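PDB 2A9S: competence/damage-inducible protein CinA from Agrobacterium tumefaciens, which is of unknown function but belongs to the competence/damage-inducible CinA family, some relatives of which deamidate nicotinamide mononucleotide. Local coordinates for residues E118-L126 with H137-I145. Sequence-based numbering, arbitrary orientation.
Sequences EKPVGLVHL and HHEMRYGDI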
ATOM      1  N   GLU A 118     -13.038 -24.623  -5.652  1.00 14.44           N
ATOM      2  CA  GLU A 118     -13.967 -23.685  -5.050  1.00 15.45           C
ATOM      3  C   GLU A 118     -13.406 -22.267  -5.091  1.00 14.57           C
ATOM      4  O   GLU A 118     -14.148 -21.328  -5.289  1.00 14.97           O
ATOM      5  CB  GLU A 118     -14.259 -24.053  -3.592  1.00 16.21           C
ATOM      6  CG  GLU A 118     -14.938 -25.423  -3.456  1.00 18.25           C
ATOM      7  CD  GLU A 118     -13.974 -26.586  -3.212  1.00 21.60           C
ATOM      8  OE1 GLU A 118     -12.831 -26.623  -3.759  1.00 20.02           O
ATOM      9  OE2 GLU A 118     -14.400 -27.482  -2.447  1.00 25.00           O
ATOM     10  N   LYS A 119     -12.094 -22.131  -4.900  1.00 14.38           N
ATOM     11  CA  LYS A 119     -11.468 -20.801  -4.869  1.00 14.40           C
ATOM     12  C   LYS A 119     -10.258 -20.805  -5.840  1.00 14.32           C
ATOM     13  O   LYS A 119      -9.116 -21.011  -5.421  1.00 14.04           O
ATOM     14  CB  LYS A 119     -11.076 -20.419  -3.430  1.00 14.76           C
ATOM     15  CG  LYS A 119     -12.283 -20.326  -2.459  1.00 15.19           C
ATOM     16  CD  LYS A 119     -11.907 -19.836  -1.100  1.00 17.39           C
ATOM     17  CE  LYS A 119     -13.135 -19.475  -0.255  1.00 23.96           C
ATOM     18  NZ  LYS A 119     -13.956 -20.668   0.043  1.00 29.47           N
ATOM     19  N   PRO A 120     -10.528 -20.662  -7.143  1.00 13.99           N
ATOM     20  CA  PRO A 120      -9.443 -20.771  -8.124  1.00 13.30           C
ATOM     21  C   PRO A 120      -8.571 -19.518  -8.162  1.00 12.65           C
ATOM     22  O   PRO A 120      -8.999 -18.434  -7.722  1.00 10.92           O
ATOM     23  CB  PRO A 120     -10.174 -20.922  -9.454  1.00 14.11           C
ATOM     24  CG  PRO A 120     -11.540 -20.250  -9.215  1.00 15.36           C
ATOM     25  CD  PRO A 120     -11.856 -20.438  -7.764  1.00 14.51           C
ATOM     26  N   VAL A 121      -7.357 -19.676  -8.679  1.00 11.38           N
ATOM     27  CA  VAL A 121      -6.547 -18.514  -9.030  1.00 12.45           C
ATOM     28  C   VAL A 121      -7.405 -17.560  -9.878  1.00 12.55           C
ATOM     29  O   VAL A 121      -8.135 -18.005 -10.757  1.00 11.69           O
ATOM     30  CB  VAL A 121      -5.247 -18.937  -9.757  1.00 12.57           C
ATOM     31  CG1 VAL A 121      -4.424 -17.691 -10.205  1.00 13.09           C
ATOM     32  CG2 VAL A 121      -4.396 -19.863  -8.821  1.00 12.66           C
ATOM     33  N   GLY A 122      -7.341 -16.259  -9.569  1.00 10.61           N
ATOM     34  CA  GLY A 122      -8.106 -15.260 -10.310  1.00 11.10           C
ATOM     35  C   GLY A 122      -9.437 -14.857  -9.657  1.00 11.33           C
ATOM     36  O   GLY A 122     -10.091 -13.910 -10.113  1.00 11.19           O
ATOM     37  N   LEU A 123      -9.834 -15.577  -8.613  1.00  9.89           N
ATOM     38  CA  LEU A 123     -11.022 -15.234  -7.844  1.00 10.62           C
ATOM     39  C   LEU A 123     -10.698 -14.064  -6.930  1.00  9.68           C
ATOM     40  O   LEU A 123      -9.741 -14.132  -6.148  1.00 10.00           O
ATOM     41  CB  LEU A 123     -11.471 -16.418  -6.961  1.00 11.08           C
ATOM     42  CG  LEU A 123     -12.515 -16.059  -5.900  1.00 11.59           C
ATOM     43  CD1 LEU A 123     -13.846 -15.684  -6.514  1.00 12.63           C
ATOM     44  CD2 LEU A 123     -12.679 -17.185  -4.891  1.00 10.11           C
ATOM     45  N   VAL A 124     -11.482 -12.993  -7.005  1.00  9.45           N
ATOM     46  CA  VAL A 124     -11.202 -11.825  -6.177  1.00 10.06           C
ATOM     47  C   VAL A 124     -12.547 -11.300  -5.679  1.00 10.68           C
ATOM     48  O   VAL A 124     -13.485 -11.167  -6.465  1.00 12.06           O
ATOM     49  CB  VAL A 124     -10.475 -10.686  -6.964  1.00 10.89           C
ATOM     50  CG1 VAL A 124     -10.298  -9.404  -6.071  1.00 12.67           C
ATOM     51  CG2 VAL A 124      -9.126 -11.143  -7.543  1.00  9.53           C
ATOM     52  N   HIS A 125     -12.626 -11.019  -4.390  1.00 10.81           N
ATOM     53  CA  HIS A 125     -13.805 -10.384  -3.803  1.00 11.21           C
ATOM     54  C   HIS A 125     -13.456  -8.913  -3.553  1.00 10.90           C
ATOM     55  O   HIS A 125     -12.422  -8.621  -2.947  1.00 10.08           O
ATOM     56  CB  HIS A 125     -14.195 -11.075  -2.500  1.00 12.51           C
ATOM     57  CG  HIS A 125     -14.900 -12.387  -2.716  1.00 12.55           C
ATOM     58  ND1 HIS A 125     -16.235 -12.463  -3.050  1.00 16.62           N
ATOM     59  CD2 HIS A 125     -14.435 -13.657  -2.727  1.00 14.96           C
ATOM     60  CE1 HIS A 125     -16.577 -13.726  -3.218  1.00 13.33           C
ATOM     61  NE2 HIS A 125     -15.508 -14.473  -3.014  1.00 13.60           N
ATOM     62  N   LEU A 126     -14.309  -8.014  -4.047  1.00 10.24           N
ATOM     63  CA  LEU A 126     -14.102  -6.574  -3.866  1.00 10.94           C
ATOM     64  C   LEU A 126     -15.327  -6.007  -3.177  1.00 12.53           C
ATOM     65  O   LEU A 126     -16.480  -6.395  -3.485  1.00 12.02           O
ATOM     66  CB  LEU A 126     -13.870  -5.845  -5.203  1.00 12.05           C
ATOM     67  CG  LEU A 126     -12.717  -6.287  -6.103  1.00 12.16           C
ATOM     68  CD1 LEU A 126     -13.180  -7.397  -7.061  1.00 11.75           C
ATOM     69  CD2 LEU A 126     -12.186  -5.098  -6.876  1.00 14.31           C
ATOM     70  N   HIS A 137     -20.561  -4.873  -3.545  1.00 20.93           N
ATOM     71  CA  HIS A 137     -19.630  -6.019  -3.624  1.00 20.96           C
ATOM     72  C   HIS A 137     -19.679  -6.677  -5.000  1.00 20.88           C
ATOM     73  O   HIS A 137     -20.743  -6.809  -5.598  1.00 21.26           O
ATOM     74  CB  HIS A 137     -19.869  -7.040  -2.494  1.00 20.86           C
ATOM     75  CG  HIS A 137     -19.281  -8.403  -2.757  1.00 22.10           C
ATOM     76  ND1 HIS A 137     -20.009  -9.421  -3.342  1.00 21.89           N
ATOM     77  CD2 HIS A 137     -18.048  -8.916  -2.514  1.00 21.40           C
ATOM     78  CE1 HIS A 137     -19.259 -10.509  -3.421  1.00 22.85           C
ATOM     79  NE2 HIS A 137     -18.063 -10.228  -2.938  1.00 21.43           N
ATOM     80  N   HIS A 138     -18.517  -7.049  -5.517  1.00 19.83           N
ATOM     81  CA  HIS A 138     -18.440  -7.820  -6.755  1.00 19.80           C
ATOM     82  C   HIS A 138     -17.506  -8.971  -6.539  1.00 19.11           C
ATOM     83  O   HIS A 138     -16.448  -8.790  -5.962  1.00 18.55           O
ATOM     84  CB  HIS A 138     -17.880  -6.990  -7.889  1.00 20.91           C
ATOM     85  CG  HIS A 138     -18.852  -6.018  -8.457  1.00 25.43           C
ATOM     86  ND1 HIS A 138     -19.782  -6.371  -9.418  1.00 30.14           N
ATOM     87  CD2 HIS A 138     -19.046  -4.701  -8.202  1.00 29.41           C
ATOM     88  CE1 HIS A 138     -20.504  -5.307  -9.729  1.00 31.44           C
ATOM     89  NE2 HIS A 138     -20.079  -4.283  -9.006  1.00 31.29           N
ATOM     90  N   GLU A 139     -17.917 -10.146  -6.993  1.00 17.55           N
ATOM     91  CA  GLU A 139     -17.042 -11.288  -7.069  1.00 17.43           C
ATOM     92  C   GLU A 139     -16.553 -11.362  -8.508  1.00 17.75           C
ATOM     93  O   GLU A 139     -17.357 -11.412  -9.449  1.00 19.21           O
ATOM     94  CB  GLU A 139     -17.778 -12.570  -6.693  1.00 18.29           C
ATOM     95  CG  GLU A 139     -16.909 -13.779  -6.736  1.00 20.77           C
ATOM     96  CD  GLU A 139     -17.726 -15.017  -6.498  1.00 26.89           C
ATOM     97  OE1 GLU A 139     -18.550 -14.981  -5.568  1.00 28.16           O
ATOM     98  OE2 GLU A 139     -17.573 -15.995  -7.256  1.00 28.20           O
ATOM     99  N   MET A 140     -15.242 -11.311  -8.680  1.00 15.57           N
ATOM    100  CA  MET A 140     -14.641 -11.428  -9.997  1.00 14.61           C
ATOM    101  C   MET A 140     -13.913 -12.747 -10.108  1.00 15.05           C
ATOM    102  O   MET A 140     -13.398 -13.278  -9.107  1.00 14.41           O
ATOM    103  CB  MET A 140     -13.692 -10.267 -10.285  1.00 15.24           C
ATOM    104  CG  MET A 140     -14.343  -8.898 -10.080  1.00 15.24           C
ATOM    105  SD  MET A 140     -15.761  -8.594 -11.204  1.00 12.30           S
ATOM    106  CE  MET A 140     -14.936  -8.295 -12.701  1.00 17.03           C
ATOM    107  N   ARG A 141     -13.906 -13.272 -11.333  1.00 14.22           N
ATOM    108  CA  ARG A 141     -13.149 -14.484 -11.676  1.00 14.76           C
ATOM    109  C   ARG A 141     -12.357 -14.164 -12.924  1.00 14.39           C
ATOM    110  O   ARG A 141     -12.832 -14.308 -14.050  1.00 14.80           O
ATOM    111  CB  ARG A 141     -14.099 -15.662 -11.879  1.00 15.12           C
ATOM    112  CG  ARG A 141     -14.679 -16.112 -10.557  1.00 15.24           C
ATOM    113  CD  ARG A 141     -15.928 -16.993 -10.677  1.00 17.44           C
ATOM    114  NE  ARG A 141     -16.338 -17.359  -9.326  1.00 18.51           N
ATOM    115  CZ  ARG A 141     -15.898 -18.426  -8.653  1.00 20.50           C
ATOM    116  NH1 ARG A 141     -15.044 -19.275  -9.196  1.00 19.76           N
ATOM    117  NH2 ARG A 141     -16.326 -18.649  -7.417  1.00 22.42           N
ATOM    118  N   TYR A 142     -11.149 -13.670 -12.733  1.00 14.14           N
ATOM    119  CA  TYR A 142     -10.371 -13.181 -13.851  1.00 13.67           C
ATOM    120  C   TYR A 142      -9.712 -14.332 -14.610  1.00 14.90           C
ATOM    121  O   TYR A 142      -9.227 -14.140 -15.709  1.00 14.64           O
ATOM    122  CB  TYR A 142      -9.292 -12.206 -13.353  1.00 13.82           C
ATOM    123  CG  TYR A 142      -9.837 -10.953 -12.680  1.00 12.77           C
ATOM    124  CD1 TYR A 142     -10.544  -9.981 -13.418  1.00 14.01           C
ATOM    125  CD2 TYR A 142      -9.619 -10.724 -11.323  1.00 11.89           C
ATOM    126  CE1 TYR A 142     -11.019  -8.816 -12.801  1.00 15.29           C
ATOM    127  CE2 TYR A 142     -10.071  -9.569 -10.709  1.00 11.83           C
ATOM    128  CZ  TYR A 142     -10.777  -8.623 -11.446  1.00 13.84           C
ATOM    129  OH  TYR A 142     -11.220  -7.486 -10.817  1.00 14.71           O
ATOM    130  N   GLY A 143      -9.693 -15.519 -14.004  1.00 14.07           N
ATOM    131  CA  GLY A 143      -9.046 -16.680 -14.623  1.00 16.12           C
ATOM    132  C   GLY A 143      -7.589 -16.824 -14.249  1.00 16.22           C
ATOM    133  O   GLY A 143      -7.011 -15.962 -13.580  1.00 15.93           O
ATOM    134  N   ASP A 144      -6.977 -17.912 -14.701  1.00 16.59           N
ATOM    135  CA  ASP A 144      -5.596 -18.187 -14.370  1.00 17.83           C
ATOM    136  C   ASP A 144      -4.714 -17.460 -15.397  1.00 17.07           C
ATOM    137  O   ASP A 144      -4.047 -18.097 -16.230  1.00 17.28           O
ATOM    138  CB  ASP A 144      -5.391 -19.697 -14.395  1.00 18.96           C
ATOM    139  CG  ASP A 144      -4.061 -20.137 -13.802  1.00 24.47           C
ATOM    140  OD1 ASP A 144      -3.351 -19.350 -13.128  1.00 27.96           O
ATOM    141  OD2 ASP A 144      -3.733 -21.329 -14.015  1.00 30.05           O
ATOM    142  N   ILE A 145      -4.694 -16.127 -15.324  1.00 15.23           N
ATOM    143  CA  ILE A 145      -4.081 -15.309 -16.376  1.00 15.11           C
ATOM    144  C   ILE A 145      -2.737 -14.648 -16.050  1.00 14.36           C
ATOM    145  O   ILE A 145      -2.162 -13.931 -16.899  1.00 15.42           O
ATOM    146  CB  ILE A 145      -5.023 -14.198 -16.857  1.00 14.37           C
ATOM    147  CG1 ILE A 145      -5.479 -13.323 -15.674  1.00 13.54           C
ATOM    148  CG2 ILE A 145      -6.198 -14.796 -17.628  1.00 18.83           C
ATOM    149  CD1 ILE A 145      -6.135 -11.993 -16.136  1.00 15.23           C
TER
HETATM  150  O   HOH W   1     -15.063 -21.864  -8.061  1.00 19.59           O
HETATM  151  O   HOH W   2     -16.938 -21.140  -5.724  1.00 27.62           O
HETATM  152  O   HOH W   3     -10.679 -17.041 -11.660  1.00 14.71           O
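A beta hairpin, strands 123-130 and 135-141, closes the mixed five-stranded sheet, 135-141 being an outermost strand within the chain; at its open end H125 meets H137 and E139, and L123 meets E139 and R141, on one face, while V124 pairs with Y142 and L126 with M140 on the other. V124 and M140 exchange paired backbone bonds, as do L126 and H138; beyond the strand, Y142 N reaches G122 O (2.8 Å) from above the carbonyl plane. The type II turn P120-L123 delivers that carbonyl, and G122 adopts a positive phi of 97° there. The rings of H125 and H137 meet rim to rim, planes 14° apart, with ND1 of H125 2.9 Å from NE2 of H137; either may donate. With CG of H137 anti to its backbone N (chi1 162°), the ring is carried across to H125. E139 runs alongside the H125 ring, its OE1 3.3 Å from H125 CE1. The other oxygen, OE2, forms a salt bridge with R141, whose NE (2.8 Å) and NH2 (2.9 Å) share it side-on through bent bonds. L123 CD1 lies over one face of that guanidinium, offset toward its rim, while P120 CG approaches NH1. Two waters link NH1 and NH2 to E118 O, one bond of the first being weak; a third joins V121 O to G143 N. On the reverse face, V124 CG2 touches the Y142 ring edge at CE2 (3.7 Å), and L126 CD1 packs on M140 CG (3.6 Å). T157 OG1 bonds Y142 OH. The hairpin thus packs on helix 147-167 through V124, L126 and Y142, while on its mixed face carboxylate and two waters fix the guanidinium's rotation, and R141 probably tempers any pull of E139 on H125.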